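Local coordinates for putative GH105 family protein (PDB 3QWT) that is of unknown function but, as a possible GH105 member, probably releases unsaturated uronic acids from oligosaccharides by hydrolysis, at residues 295-300 with 326-331; 279-284 with 318-323; 136-141 with 176-181; 120-125 with 183-188; 55-60 with 156-161. All blocks are in the same frame, centred on the assembly; numbering follows the deposited sequence.

Contact 1: 295-300 with 326-331; sequences SATAGF and RGIVKH
The apolar part of the contact is carried by one methyl group: CD1 of Ile328 reaches across to the adjoining residues Thr297 and Ala298. It lies 3.9 Å from Thr297 CG2 and 4.0 Å from Ala298 CB, and it also touches the backbone, 3.9 Å from Ala298 N. With CG1 placed beside its own backbone N (chi1 -69°) and a further turn at chi2, Ile328 reaches out from its helix, and its side chain and that of Thr297 run alongside each other, pointing in opposite senses. The two helices, 294-309 and 318-330, run in roughly opposite senses as consecutive helices of the alpha/alpha toroid. Ala298 is also packed against Met368 and Cys372 of helix 363-377.

Hydrogen bonds lie on the flanks. Thr297 turns its methyl to Ile328, while its OG1 is engaged with Glu293 O and with the backbone N of Trp281. At the end of helix 318-330, His331 ND1 donates to Gly327 O over 2.8 Å, approaching 33° out of the carbonyl plane. His331 N bonds to Ile328 O at 3.0 Å and only weakly to Gly327 O, where the helix ends.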
# COMPACT_ATOMS: atom_id res chain seq x y z
N SER A 295 3.87 8.39 48.17
CA SER A 295 4.08 7.58 46.98
C SER A 295 3.02 7.89 45.92
O SER A 295 3.33 8.02 44.74
CB SER A 295 4.12 6.08 47.30
OG SER A 295 2.88 5.60 47.78
N ALA A 296 1.77 8.02 46.36
CA ALA A 296 0.70 8.49 45.48
C ALA A 296 1.10 9.85 44.92
O ALA A 296 1.06 10.08 43.71
CB ALA A 296 -0.62 8.59 46.24
N THR A 297 1.48 10.76 45.82
CA THR A 297 1.97 12.08 45.44
C THR A 297 3.04 12.00 44.34
O THR A 297 3.03 12.78 43.40
CB THR A 297 2.51 12.87 46.68
OG1 THR A 297 1.47 13.01 47.66
CG2 THR A 297 2.97 14.26 46.27
N ALA A 298 3.96 11.04 44.46
CA ALA A 298 5.03 10.91 43.48
C ALA A 298 4.50 10.50 42.11
O ALA A 298 4.95 10.99 41.08
CB ALA A 298 6.09 9.93 43.96
N GLY A 299 3.53 9.59 42.09
CA GLY A 299 2.99 9.12 40.82
C GLY A 299 2.29 10.27 40.15
O GLY A 299 2.42 10.50 38.95
N PHE A 300 1.55 11.03 40.96
CA PHE A 300 0.84 12.20 40.50
C PHE A 300 1.81 13.19 39.87
O PHE A 300 1.60 13.66 38.76
CB PHE A 300 0.12 12.85 41.67
CG PHE A 300 -1.09 12.09 42.12
CD1 PHE A 300 -1.82 11.32 41.22
CD2 PHE A 300 -1.51 12.15 43.44
CE1 PHE A 300 -2.95 10.63 41.63
CE2 PHE A 300 -2.64 11.46 43.86
CZ PHE A 300 -3.36 10.70 42.96
N ARG A 326 8.73 19.63 44.90
CA ARG A 326 9.39 20.24 46.04
C ARG A 326 9.03 19.46 47.30
O ARG A 326 9.91 19.09 48.09
CB ARG A 326 8.99 21.72 46.17
CG ARG A 326 9.75 22.64 45.22
CD ARG A 326 9.08 23.99 45.05
NE ARG A 326 9.66 24.72 43.94
CZ ARG A 326 10.27 25.90 44.05
NH1 ARG A 326 10.35 26.51 45.23
NH2 ARG A 326 10.78 26.49 42.98
N GLY A 327 7.74 19.18 47.47
CA GLY A 327 7.27 18.34 48.55
C GLY A 327 7.95 16.98 48.61
O GLY A 327 8.33 16.52 49.70
N ILE A 328 8.11 16.33 47.46
CA ILE A 328 8.73 15.00 47.41
C ILE A 328 10.17 15.04 47.90
O ILE A 328 10.62 14.17 48.64
CB ILE A 328 8.71 14.36 46.00
CG1 ILE A 328 7.28 14.00 45.57
CG2 ILE A 328 9.58 13.10 45.96
CD1 ILE A 328 6.65 12.94 46.46
N VAL A 329 10.90 16.05 47.45
CA VAL A 329 12.28 16.19 47.87
C VAL A 329 12.31 16.40 49.38
O VAL A 329 13.12 15.78 50.07
CB VAL A 329 12.98 17.35 47.14
CG1 VAL A 329 14.32 17.65 47.80
CG2 VAL A 329 13.17 17.01 45.68
N LYS A 330 11.42 17.24 49.90
CA LYS A 330 11.33 17.46 51.34
C LYS A 330 11.14 16.16 52.11
O LYS A 330 11.58 16.04 53.26
CB LYS A 330 10.21 18.44 51.68
CG LYS A 330 10.68 19.85 52.02
CD LYS A 330 11.62 20.40 50.94
CE LYS A 330 10.87 21.04 49.77
NZ LYS A 330 11.76 21.27 48.60
N HIS A 331 10.49 15.18 51.48
CA HIS A 331 10.14 13.95 52.18
C HIS A 331 11.12 12.80 51.94
O HIS A 331 10.87 11.67 52.37
CB HIS A 331 8.73 13.50 51.81
CG HIS A 331 7.66 14.28 52.51
ND1 HIS A 331 7.39 15.60 52.22
CD2 HIS A 331 6.79 13.91 53.48
CE1 HIS A 331 6.40 16.01 52.98
NE2 HIS A 331 6.01 15.01 53.75

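Contact 2: 279-284 with 318-323; sequences GLWHTL and AQVAEK
Val320 is the first residue of segment 318-323, on helix 318-330, to meet the loop, and it does so through a single branch. Its CG1, anti to the backbone N (chi1 167°), comes up to the six-membered end of the Trp281 indole, at the ring edge and near its plane, 3.8 Å from Trp281 CH2 and equally close to CZ2. The two side chains cross at about a right angle. The indole is fixed from other directions: NE1 is hydrogen-bonded to Leu271 O, and the ring packs edge-to-face with Phe300. Ala321 and Glu322 face elsewhere, Ala321 onto Ile304 and Leu305, and Glu322 into a salt bridge with Arg326 and a hydrogen bond with Tyr376. At Lys323 the backbone itself becomes the surface. Gly279 CA sits 3.9 Å from Lys323 O and 4.1 Å from Lys323 CB, and the two CA atoms are only 4.6 Å apart. Gly279 has a positive phi of 85°, and with no side chain it can lie directly on the helix. Beyond CB the lysine chain extends away from the loop. Gln275 NE2 ties both sides together by bonding to Gly279 O and Val320 O. The loop from helix 255-272 to helix 294-309 is thus laid against helix 318-330, one helix further along the chain, as one of the inter-helix loops of the alpha/alpha toroid.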
# COMPACT_ATOMS: atom_id res chain seq x y z
N GLY A 279 2.15 20.43 48.85
CA GLY A 279 2.43 19.89 47.54
C GLY A 279 2.13 18.40 47.49
O GLY A 279 2.24 17.77 46.44
N LEU A 280 1.76 17.85 48.64
CA LEU A 280 1.38 16.45 48.74
C LEU A 280 -0.14 16.29 48.67
O LEU A 280 -0.87 17.27 48.75
CB LEU A 280 1.91 15.83 50.03
CG LEU A 280 3.26 15.10 49.89
CD1 LEU A 280 4.43 16.06 49.68
CD2 LEU A 280 3.49 14.22 51.10
N TRP A 281 -0.59 15.04 48.52
CA TRP A 281 -2.02 14.75 48.48
C TRP A 281 -2.43 13.83 49.61
O TRP A 281 -1.64 12.97 50.01
CB TRP A 281 -2.40 14.07 47.16
CG TRP A 281 -2.60 14.98 46.05
CD1 TRP A 281 -3.78 15.54 45.63
CD2 TRP A 281 -1.60 15.46 45.16
NE1 TRP A 281 -3.57 16.33 44.53
CE2 TRP A 281 -2.24 16.30 44.22
CE3 TRP A 281 -0.22 15.25 45.05
CZ2 TRP A 281 -1.54 16.94 43.19
CZ3 TRP A 281 0.47 15.89 44.04
CH2 TRP A 281 -0.19 16.72 43.12
N HIS A 282 -3.66 13.99 50.09
CA HIS A 282 -4.21 13.14 51.15
C HIS A 282 -4.52 11.71 50.68
O HIS A 282 -4.97 11.49 49.55
CB HIS A 282 -5.45 13.79 51.76
CG HIS A 282 -5.20 15.15 52.34
ND1 HIS A 282 -4.72 15.33 53.62
CD2 HIS A 282 -5.38 16.39 51.82
CE1 HIS A 282 -4.61 16.63 53.86
NE2 HIS A 282 -5.01 17.29 52.79
N THR A 283 -4.26 10.73 51.56
CA THR A 283 -4.38 9.32 51.20
C THR A 283 -5.82 8.96 50.84
O THR A 283 -6.07 8.08 50.01
CB THR A 283 -3.83 8.40 52.31
OG1 THR A 283 -3.59 7.10 51.76
CG2 THR A 283 -4.79 8.30 53.48
N LEU A 284 -6.77 9.65 51.47
CA LEU A 284 -8.10 9.76 50.89
C LEU A 284 -8.17 11.16 50.35
O LEU A 284 -8.19 12.13 51.12
CB LEU A 284 -9.19 9.53 51.92
CG LEU A 284 -9.87 8.17 52.03
CD1 LEU A 284 -9.34 7.17 51.02
CD2 LEU A 284 -9.76 7.63 53.45
N ALA A 318 1.71 22.85 35.39
CA ALA A 318 3.08 22.65 35.84
C ALA A 318 3.24 23.03 37.31
O ALA A 318 3.86 22.29 38.07
CB ALA A 318 4.06 23.43 34.98
N GLN A 319 2.68 24.17 37.71
CA GLN A 319 2.79 24.62 39.09
C GLN A 319 2.42 23.51 40.06
O GLN A 319 3.11 23.28 41.05
CB GLN A 319 1.91 25.85 39.34
CG GLN A 319 2.41 27.11 38.68
CD GLN A 319 1.32 28.17 38.59
OE1 GLN A 319 0.33 27.99 37.87
NE2 GLN A 319 1.51 29.28 39.31
N VAL A 320 1.32 22.82 39.78
CA VAL A 320 0.93 21.69 40.61
C VAL A 320 2.06 20.66 40.73
O VAL A 320 2.44 20.24 41.84
CB VAL A 320 -0.28 20.99 40.04
CG1 VAL A 320 -0.47 19.65 40.73
CG2 VAL A 320 -1.50 21.88 40.19
N ALA A 321 2.59 20.27 39.58
CA ALA A 321 3.72 19.34 39.53
C ALA A 321 4.90 19.88 40.34
O ALA A 321 5.45 19.18 41.19
CB ALA A 321 4.13 19.09 38.09
N GLU A 322 5.27 21.12 40.06
CA GLU A 322 6.39 21.79 40.73
C GLU A 322 6.27 21.79 42.25
O GLU A 322 7.25 21.53 42.96
CB GLU A 322 6.53 23.23 40.23
CG GLU A 322 7.55 24.06 40.97
CD GLU A 322 8.98 23.66 40.66
OE1 GLU A 322 9.19 22.98 39.63
OE2 GLU A 322 9.88 24.04 41.45
N LYS A 323 5.07 22.07 42.76
CA LYS A 323 4.84 22.00 44.20
C LYS A 323 5.05 20.57 44.69
O LYS A 323 5.78 20.34 45.65
CB LYS A 323 3.44 22.48 44.57
CG LYS A 323 3.17 23.90 44.12
CD LYS A 323 1.87 24.42 44.68
CE LYS A 323 1.60 25.83 44.17
NZ LYS A 323 0.27 26.35 44.60

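Contact 3: 136-141 with 176-181; sequences TWAEWA and LPLAKI
Leu178 swings CG anti to its backbone N (chi1 174°), carrying CD1 towards Ala138, and Ile181, one turn later, brings CG2 to the same place by setting that branch anti to its own N (chi1 -63° for CG1). The two residues thereby form a shallow seat for the Ala138 methyl between helices 131-143 and 170-184, which run in roughly opposite directions as successive helices of the alpha/alpha toroid. Ala138 is directed toward the other helix, and its small side chain lets the backbones come close, with CA of Ala138 6.0 Å from CA of Leu178. Ala141, one turn on, faces the same way but stands back, its CB 4.7 Å from Leu178 CD1. All of this is apolar and buried; Tyr190 of helix 188-205 covers both Ala138 and Leu178. A kink interrupts the second helix at Pro177, whose N has no bond to the preceding turn.

Other residues of helix 131-143 reach the second subunit: Trp137 NE1 is hydrogen-bonded to the terminal OXT of Phe381 of the second subunit, and Thr136 packs on Arg378 of that subunit. Back at the Ala138 seat, its CB lies 4.1 Å from Leu178 CD1. Ile181 CD1 is equally near to it. On the same residue, CG2 of Ile181 comes to 4.0 Å from Ala138 CB.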
# COMPACT_ATOMS: atom_id res chain seq x y z
N THR A 136 4.97 -16.36 27.41
CA THR A 136 4.17 -17.18 28.28
C THR A 136 3.21 -16.35 29.14
O THR A 136 2.02 -16.65 29.21
CB THR A 136 5.01 -18.08 29.13
OG1 THR A 136 5.90 -18.83 28.28
CG2 THR A 136 4.12 -19.03 29.90
N TRP A 137 3.73 -15.28 29.74
CA TRP A 137 2.95 -14.47 30.67
C TRP A 137 1.91 -13.59 29.96
O TRP A 137 0.80 -13.42 30.45
CB TRP A 137 3.86 -13.62 31.57
CG TRP A 137 4.51 -14.38 32.73
CD1 TRP A 137 5.49 -15.32 32.64
CD2 TRP A 137 4.24 -14.21 34.12
NE1 TRP A 137 5.85 -15.75 33.90
CE2 TRP A 137 5.09 -15.09 34.82
CE3 TRP A 137 3.36 -13.40 34.85
CZ2 TRP A 137 5.08 -15.19 36.20
CZ3 TRP A 137 3.36 -13.50 36.23
CH2 TRP A 137 4.21 -14.39 36.89
N ALA A 138 2.29 -13.03 28.82
CA ALA A 138 1.31 -12.27 28.04
C ALA A 138 0.22 -13.21 27.54
O ALA A 138 -0.96 -12.87 27.58
CB ALA A 138 1.97 -11.55 26.86
N GLU A 139 0.61 -14.40 27.08
CA GLU A 139 -0.39 -15.37 26.63
C GLU A 139 -1.33 -15.73 27.77
O GLU A 139 -2.53 -15.92 27.55
CB GLU A 139 0.27 -16.64 26.06
CG GLU A 139 0.62 -16.56 24.58
CD GLU A 139 -0.62 -16.31 23.70
OE1 GLU A 139 -1.54 -17.17 23.69
OE2 GLU A 139 -0.67 -15.25 23.04
N TRP A 140 -0.78 -15.83 28.99
CA TRP A 140 -1.60 -16.11 30.17
C TRP A 140 -2.60 -14.98 30.43
O TRP A 140 -3.78 -15.23 30.70
CB TRP A 140 -0.73 -16.27 31.41
CG TRP A 140 -1.52 -16.23 32.70
CD1 TRP A 140 -2.14 -17.27 33.31
CD2 TRP A 140 -1.78 -15.07 33.52
NE1 TRP A 140 -2.77 -16.84 34.47
CE2 TRP A 140 -2.55 -15.50 34.62
CE3 TRP A 140 -1.41 -13.72 33.45
CZ2 TRP A 140 -2.98 -14.63 35.63
CZ3 TRP A 140 -1.84 -12.86 34.44
CH2 TRP A 140 -2.62 -13.31 35.52
N ALA A 141 -2.10 -13.75 30.40
CA ALA A 141 -2.94 -12.57 30.59
C ALA A 141 -4.06 -12.55 29.56
O ALA A 141 -5.20 -12.18 29.87
CB ALA A 141 -2.11 -11.30 30.50
N LEU A 176 -0.71 -2.33 31.31
CA LEU A 176 0.36 -1.63 30.64
C LEU A 176 1.44 -2.60 30.16
O LEU A 176 1.91 -2.49 29.03
CB LEU A 176 0.95 -0.53 31.53
CG LEU A 176 2.14 0.21 30.92
CD1 LEU A 176 1.76 0.84 29.59
CD2 LEU A 176 2.62 1.26 31.86
N PRO A 177 1.84 -3.57 31.01
CA PRO A 177 2.80 -4.57 30.53
C PRO A 177 2.30 -5.31 29.29
O PRO A 177 3.08 -5.57 28.37
CB PRO A 177 2.93 -5.54 31.71
CG PRO A 177 2.63 -4.69 32.91
CD PRO A 177 1.64 -3.65 32.47
N LEU A 178 1.02 -5.64 29.28
CA LEU A 178 0.45 -6.36 28.13
C LEU A 178 0.51 -5.53 26.85
O LEU A 178 0.92 -6.01 25.81
CB LEU A 178 -0.98 -6.78 28.42
CG LEU A 178 -1.68 -7.41 27.22
CD1 LEU A 178 -0.99 -8.72 26.77
CD2 LEU A 178 -3.13 -7.64 27.56
N ALA A 179 0.10 -4.27 26.94
CA ALA A 179 0.26 -3.30 25.87
C ALA A 179 1.71 -3.24 25.37
O ALA A 179 1.97 -3.28 24.17
CB ALA A 179 -0.17 -1.93 26.35
N LYS A 180 2.66 -3.13 26.28
CA LYS A 180 4.04 -2.92 25.83
C LYS A 180 4.49 -4.16 25.05
O LYS A 180 5.05 -4.05 23.95
CB LYS A 180 4.97 -2.60 27.00
CG LYS A 180 6.46 -2.67 26.65
CD LYS A 180 6.85 -1.71 25.54
CE LYS A 180 8.37 -1.63 25.38
NZ LYS A 180 8.86 -0.75 24.25
N ILE A 181 4.20 -5.33 25.60
CA ILE A 181 4.60 -6.58 24.97
C ILE A 181 3.94 -6.73 23.60
O ILE A 181 4.57 -7.20 22.66
CB ILE A 181 4.27 -7.79 25.86
CG1 ILE A 181 5.06 -7.69 27.17
CG2 ILE A 181 4.62 -9.09 25.15
CD1 ILE A 181 4.88 -8.88 28.07

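Contact 4: 120-125 with 183-188; sequences YRYEET and KLLNRP
Tyr122 presents the edge of its ring to Leu184: its CD2 meets Leu184 CD2 at 3.7 Å, with the methyl lying in the ring plane. Anti placement of CG to the backbone N (chi1 176°) projects the phenol ring out towards the other helix. The second leucine branch lies against the next residue, Leu184 CD1 being 3.8 Å from Glu123 CB, so that the fork of the leucine spans two neighbouring positions. Only the aliphatic part of Glu123 takes part, since its carboxylate is drawn off to a salt bridge with Lys180. Leu185 joins more loosely, its CD2 4.2 Å from Tyr122 CE2, while its CD1 covers one face of the Arg187 guanidinium. On the back of helix 114-125, Arg121 NH1 forms a salt bridge with Glu124 OE1 at 3.0 Å, and Asp93 takes its NE.

Helix 170-184 ends here in a Schellman motif. Asn186, with positive phi, is the C-prime residue; its N bonds to Lys183 O at 3.1 Å and Arg187 N to Gly182 O. With Leu131 of helix 131-143 packed on both Tyr122 and Leu185, this helix terminus lies against helices 114-125 and 131-143, part of the helix packing of the alpha/alpha toroid.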
# COMPACT_ATOMS: atom_id res chain seq x y z
N TYR A 120 11.14 -4.05 27.95
CA TYR A 120 12.06 -3.02 27.51
C TYR A 120 13.49 -3.56 27.41
O TYR A 120 14.24 -3.19 26.52
CB TYR A 120 12.04 -1.83 28.45
CG TYR A 120 10.97 -0.81 28.16
CD1 TYR A 120 9.80 -0.75 28.93
CD2 TYR A 120 11.11 0.09 27.10
CE1 TYR A 120 8.81 0.19 28.66
CE2 TYR A 120 10.13 1.03 26.83
CZ TYR A 120 8.98 1.08 27.62
OH TYR A 120 8.00 2.01 27.35
N ARG A 121 13.86 -4.43 28.34
CA ARG A 121 15.22 -4.97 28.30
C ARG A 121 15.37 -5.91 27.10
O ARG A 121 16.41 -5.91 26.44
CB ARG A 121 15.60 -5.65 29.63
CG ARG A 121 15.76 -4.67 30.81
CD ARG A 121 16.91 -3.68 30.61
NE ARG A 121 18.22 -4.34 30.60
CZ ARG A 121 19.19 -4.09 29.72
NH1 ARG A 121 19.00 -3.20 28.76
NH2 ARG A 121 20.35 -4.75 29.79
N TYR A 122 14.34 -6.69 26.81
CA TYR A 122 14.39 -7.55 25.64
C TYR A 122 14.48 -6.70 24.37
O TYR A 122 15.20 -7.05 23.44
CB TYR A 122 13.17 -8.47 25.56
CG TYR A 122 13.15 -9.29 24.31
CD1 TYR A 122 14.10 -10.29 24.09
CD2 TYR A 122 12.19 -9.08 23.33
CE1 TYR A 122 14.09 -11.04 22.95
CE2 TYR A 122 12.17 -9.83 22.18
CZ TYR A 122 13.12 -10.81 21.99
OH TYR A 122 13.11 -11.58 20.84
N GLU A 123 13.74 -5.60 24.35
CA GLU A 123 13.77 -4.69 23.20
C GLU A 123 15.20 -4.22 22.89
O GLU A 123 15.61 -4.23 21.73
CB GLU A 123 12.86 -3.49 23.47
CG GLU A 123 12.81 -2.50 22.33
CD GLU A 123 11.74 -1.43 22.53
OE1 GLU A 123 11.06 -1.07 21.55
OE2 GLU A 123 11.58 -0.96 23.67
N GLU A 124 15.96 -3.82 23.92
CA GLU A 124 17.34 -3.37 23.73
C GLU A 124 18.33 -4.48 23.40
O GLU A 124 19.20 -4.30 22.56
CB GLU A 124 17.87 -2.62 24.95
CG GLU A 124 16.91 -1.65 25.60
CD GLU A 124 17.46 -1.10 26.91
OE1 GLU A 124 16.82 -1.34 27.96
OE2 GLU A 124 18.53 -0.45 26.87
N THR A 125 18.22 -5.62 24.08
CA THR A 125 19.24 -6.67 23.99
C THR A 125 18.86 -7.86 23.11
O THR A 125 19.74 -8.57 22.63
CB THR A 125 19.61 -7.24 25.39
OG1 THR A 125 18.54 -8.07 25.85
CG2 THR A 125 19.88 -6.11 26.39
N LYS A 183 2.96 -4.35 21.50
CA LYS A 183 3.73 -3.53 20.59
C LYS A 183 5.07 -4.22 20.27
O LYS A 183 5.42 -4.41 19.11
CB LYS A 183 3.94 -2.16 21.19
CG LYS A 183 2.68 -1.31 21.21
CD LYS A 183 2.20 -1.04 19.76
CE LYS A 183 0.91 -0.25 19.69
NZ LYS A 183 0.68 0.18 18.27
N LEU A 184 5.79 -4.61 21.31
CA LEU A 184 7.12 -5.22 21.16
C LEU A 184 7.14 -6.46 20.26
O LEU A 184 7.95 -6.55 19.34
CB LEU A 184 7.71 -5.57 22.54
CG LEU A 184 9.08 -6.26 22.52
CD1 LEU A 184 10.09 -5.43 21.77
CD2 LEU A 184 9.58 -6.55 23.95
N LEU A 185 6.26 -7.42 20.52
CA LEU A 185 6.24 -8.65 19.73
C LEU A 185 5.36 -8.53 18.48
O LEU A 185 5.04 -9.54 17.85
CB LEU A 185 5.76 -9.83 20.59
CG LEU A 185 6.49 -10.06 21.91
CD1 LEU A 185 5.94 -11.27 22.58
CD2 LEU A 185 8.00 -10.19 21.72
N ASN A 186 4.96 -7.32 18.13
CA ASN A 186 4.01 -7.12 17.02
C ASN A 186 2.80 -8.05 17.11
O ASN A 186 2.52 -8.80 16.18
CB ASN A 186 4.68 -7.31 15.65
CG ASN A 186 5.77 -6.28 15.40
OD1 ASN A 186 5.57 -5.08 15.54
ND2 ASN A 186 6.95 -6.77 15.02
N ARG A 187 2.10 -8.00 18.24
CA ARG A 187 0.88 -8.77 18.41
C ARG A 187 -0.25 -7.81 18.74
O ARG A 187 -0.57 -7.57 19.91
CB ARG A 187 1.08 -9.84 19.48
CG ARG A 187 2.13 -10.88 19.08
CD ARG A 187 2.34 -11.97 20.13
NE ARG A 187 3.36 -12.94 19.72
CZ ARG A 187 3.66 -14.04 20.40
NH1 ARG A 187 3.03 -14.35 21.54
NH2 ARG A 187 4.61 -14.85 19.93
N PRO A 188 -0.88 -7.24 17.70
CA PRO A 188 -1.84 -6.16 17.94
C PRO A 188 -3.04 -6.62 18.75
O PRO A 188 -3.74 -5.75 19.27
CB PRO A 188 -2.29 -5.74 16.52
CG PRO A 188 -1.37 -6.46 15.56
CD PRO A 188 -0.85 -7.67 16.29

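Contact 5: 55-60 with 156-161; sequences RVIDTK and ITLAEE
From the short antiparallel hairpin of strands 49-50 and 56-57, Arg55 and Ile57 face Leu158 in the long loop between helix 131-143 and strand 165-167. Leu158 puts its two methyls to different uses: CD1 approaches Ile57 CG2 at 4.3 Å, and CD2 lies 4.0 Å from Arg55 NH2. The arginine crosses the leucine at a slant, its chain bent at chi3 (-80°), and the methyl sits obliquely to the guanidinium. The charged end is held by other residues, with NE in a salt bridge to Asp53 and NH2 hydrogen-bonded to Thr106. Leu49 of the partner strand touches both Ile57 and Leu158 and completes a small apolar cluster. The loop is closed on itself by Thr157 N bonding to Glu160 O at 3.0 Å.

Past the strand, Asp58 OD1 accepts from Lys60 N at 3.1 Å, an Asx turn, and also bonds to Gly61 N. A glycerol molecule, probably from the crystallisation liquor, lies about 5 Å from the Ile57 side chain. Residues of the second subunit also reach this region, Gln16 packing on Arg55 and Leu13 on Ile156 and Glu161. The hairpin and loop thus pair as connections between toroid helices, joined at a subunit interface.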
# COMPACT_ATOMS: atom_id res chain seq x y z
N ARG A 55 4.08 -20.76 51.46
CA ARG A 55 4.79 -19.64 50.86
C ARG A 55 4.85 -18.42 51.79
O ARG A 55 3.84 -18.00 52.38
CB ARG A 55 4.22 -19.27 49.47
CG ARG A 55 4.55 -20.31 48.41
CD ARG A 55 4.11 -19.88 47.03
NE ARG A 55 2.68 -20.11 46.85
CZ ARG A 55 1.95 -19.61 45.86
NH1 ARG A 55 0.65 -19.89 45.78
NH2 ARG A 55 2.52 -18.84 44.93
N VAL A 56 6.06 -17.87 51.93
CA VAL A 56 6.28 -16.56 52.54
C VAL A 56 6.89 -15.62 51.49
O VAL A 56 8.03 -15.81 51.08
CB VAL A 56 7.23 -16.65 53.75
CG1 VAL A 56 7.60 -15.27 54.25
CG2 VAL A 56 6.61 -17.48 54.88
N ILE A 57 6.14 -14.63 51.06
CA ILE A 57 6.65 -13.68 50.07
C ILE A 57 7.04 -12.34 50.71
O ILE A 57 6.22 -11.67 51.35
CB ILE A 57 5.64 -13.46 48.91
CG1 ILE A 57 5.39 -14.77 48.15
CG2 ILE A 57 6.13 -12.40 47.94
CD1 ILE A 57 4.10 -15.48 48.53
N ASP A 58 8.31 -11.96 50.53
CA ASP A 58 8.80 -10.66 50.96
C ASP A 58 8.43 -9.60 49.93
O ASP A 58 8.98 -9.56 48.83
CB ASP A 58 10.31 -10.70 51.21
CG ASP A 58 10.84 -9.42 51.85
OD1 ASP A 58 10.04 -8.53 52.21
OD2 ASP A 58 12.08 -9.30 51.98
N THR A 59 7.49 -8.76 50.32
CA THR A 59 6.86 -7.75 49.47
C THR A 59 7.62 -6.43 49.54
O THR A 59 7.42 -5.52 48.71
CB THR A 59 5.43 -7.53 50.00
OG1 THR A 59 4.48 -8.18 49.15
CG2 THR A 59 5.09 -6.07 50.16
N LYS A 60 8.52 -6.35 50.52
CA LYS A 60 9.19 -5.10 50.89
C LYS A 60 10.70 -5.15 50.62
O LYS A 60 11.26 -4.20 50.06
CB LYS A 60 8.87 -4.77 52.36
CG LYS A 60 9.87 -3.87 53.05
CD LYS A 60 9.67 -3.93 54.57
CE LYS A 60 9.09 -2.64 55.12
NZ LYS A 60 10.10 -1.55 55.22
N ILE A 156 -7.05 -10.63 40.31
CA ILE A 156 -6.62 -11.79 41.07
C ILE A 156 -5.17 -11.67 41.53
O ILE A 156 -4.28 -11.29 40.77
CB ILE A 156 -6.83 -13.12 40.32
CG1 ILE A 156 -6.48 -14.30 41.24
CG2 ILE A 156 -5.98 -13.18 39.08
CD1 ILE A 156 -6.69 -15.65 40.59
N THR A 157 -4.94 -12.04 42.77
CA THR A 157 -3.72 -11.72 43.49
C THR A 157 -2.99 -12.99 43.97
O THR A 157 -3.49 -14.10 43.80
CB THR A 157 -4.13 -10.79 44.64
OG1 THR A 157 -4.10 -9.44 44.15
CG2 THR A 157 -3.28 -10.94 45.87
N LEU A 158 -1.79 -12.83 44.53
CA LEU A 158 -1.10 -13.97 45.13
C LEU A 158 -1.98 -14.58 46.22
O LEU A 158 -2.00 -15.80 46.41
CB LEU A 158 0.24 -13.54 45.75
CG LEU A 158 1.49 -13.49 44.88
CD1 LEU A 158 2.57 -12.66 45.57
CD2 LEU A 158 2.02 -14.89 44.58
N ALA A 159 -2.71 -13.70 46.91
CA ALA A 159 -3.40 -14.05 48.15
C ALA A 159 -4.92 -14.28 48.07
O ALA A 159 -5.48 -15.01 48.88
CB ALA A 159 -3.11 -13.00 49.21
N GLU A 160 -5.57 -13.65 47.10
CA GLU A 160 -7.03 -13.72 47.01
C GLU A 160 -7.50 -13.87 45.57
O GLU A 160 -6.90 -13.30 44.65
CB GLU A 160 -7.64 -12.43 47.57
CG GLU A 160 -7.21 -12.08 48.99
CD GLU A 160 -8.00 -10.90 49.56
OE1 GLU A 160 -9.23 -11.06 49.79
OE2 GLU A 160 -7.40 -9.81 49.78
N GLU A 161 -8.58 -14.61 45.38
CA GLU A 161 -9.25 -14.63 44.09
C GLU A 161 -9.79 -13.25 43.72
O GLU A 161 -9.55 -12.76 42.60
CB GLU A 161 -10.38 -15.66 44.07
CG GLU A 161 -9.91 -17.08 43.87
CD GLU A 161 -11.05 -18.03 43.57
OE1 GLU A 161 -12.14 -17.56 43.17
OE2 GLU A 161 -10.86 -19.26 43.75

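In the fold
All five contacts lie within the glycosyl hydrolase family 88 range and fall into two groups with one outlier. Contacts 3, 4 and 5 close before contacts 1 and 2 open. Contacts 1 and 2 have centres about 7 Å apart and alternate along the chain; loop 279-284 and helix 294-309 both pack on helix 318-330. Contacts 3 and 4, with centres about 11 Å apart, share helix 170-184; contact 3 is nested within the loop closed by contact 4, and a salt bridge connects them. These pairs sample the helix packing on opposite sides of the chain's centre. Contact 5 crosses contacts 3 and 4 along the chain; contacts 3 and 5, centres about 20 Å apart, lie where a second subunit is met.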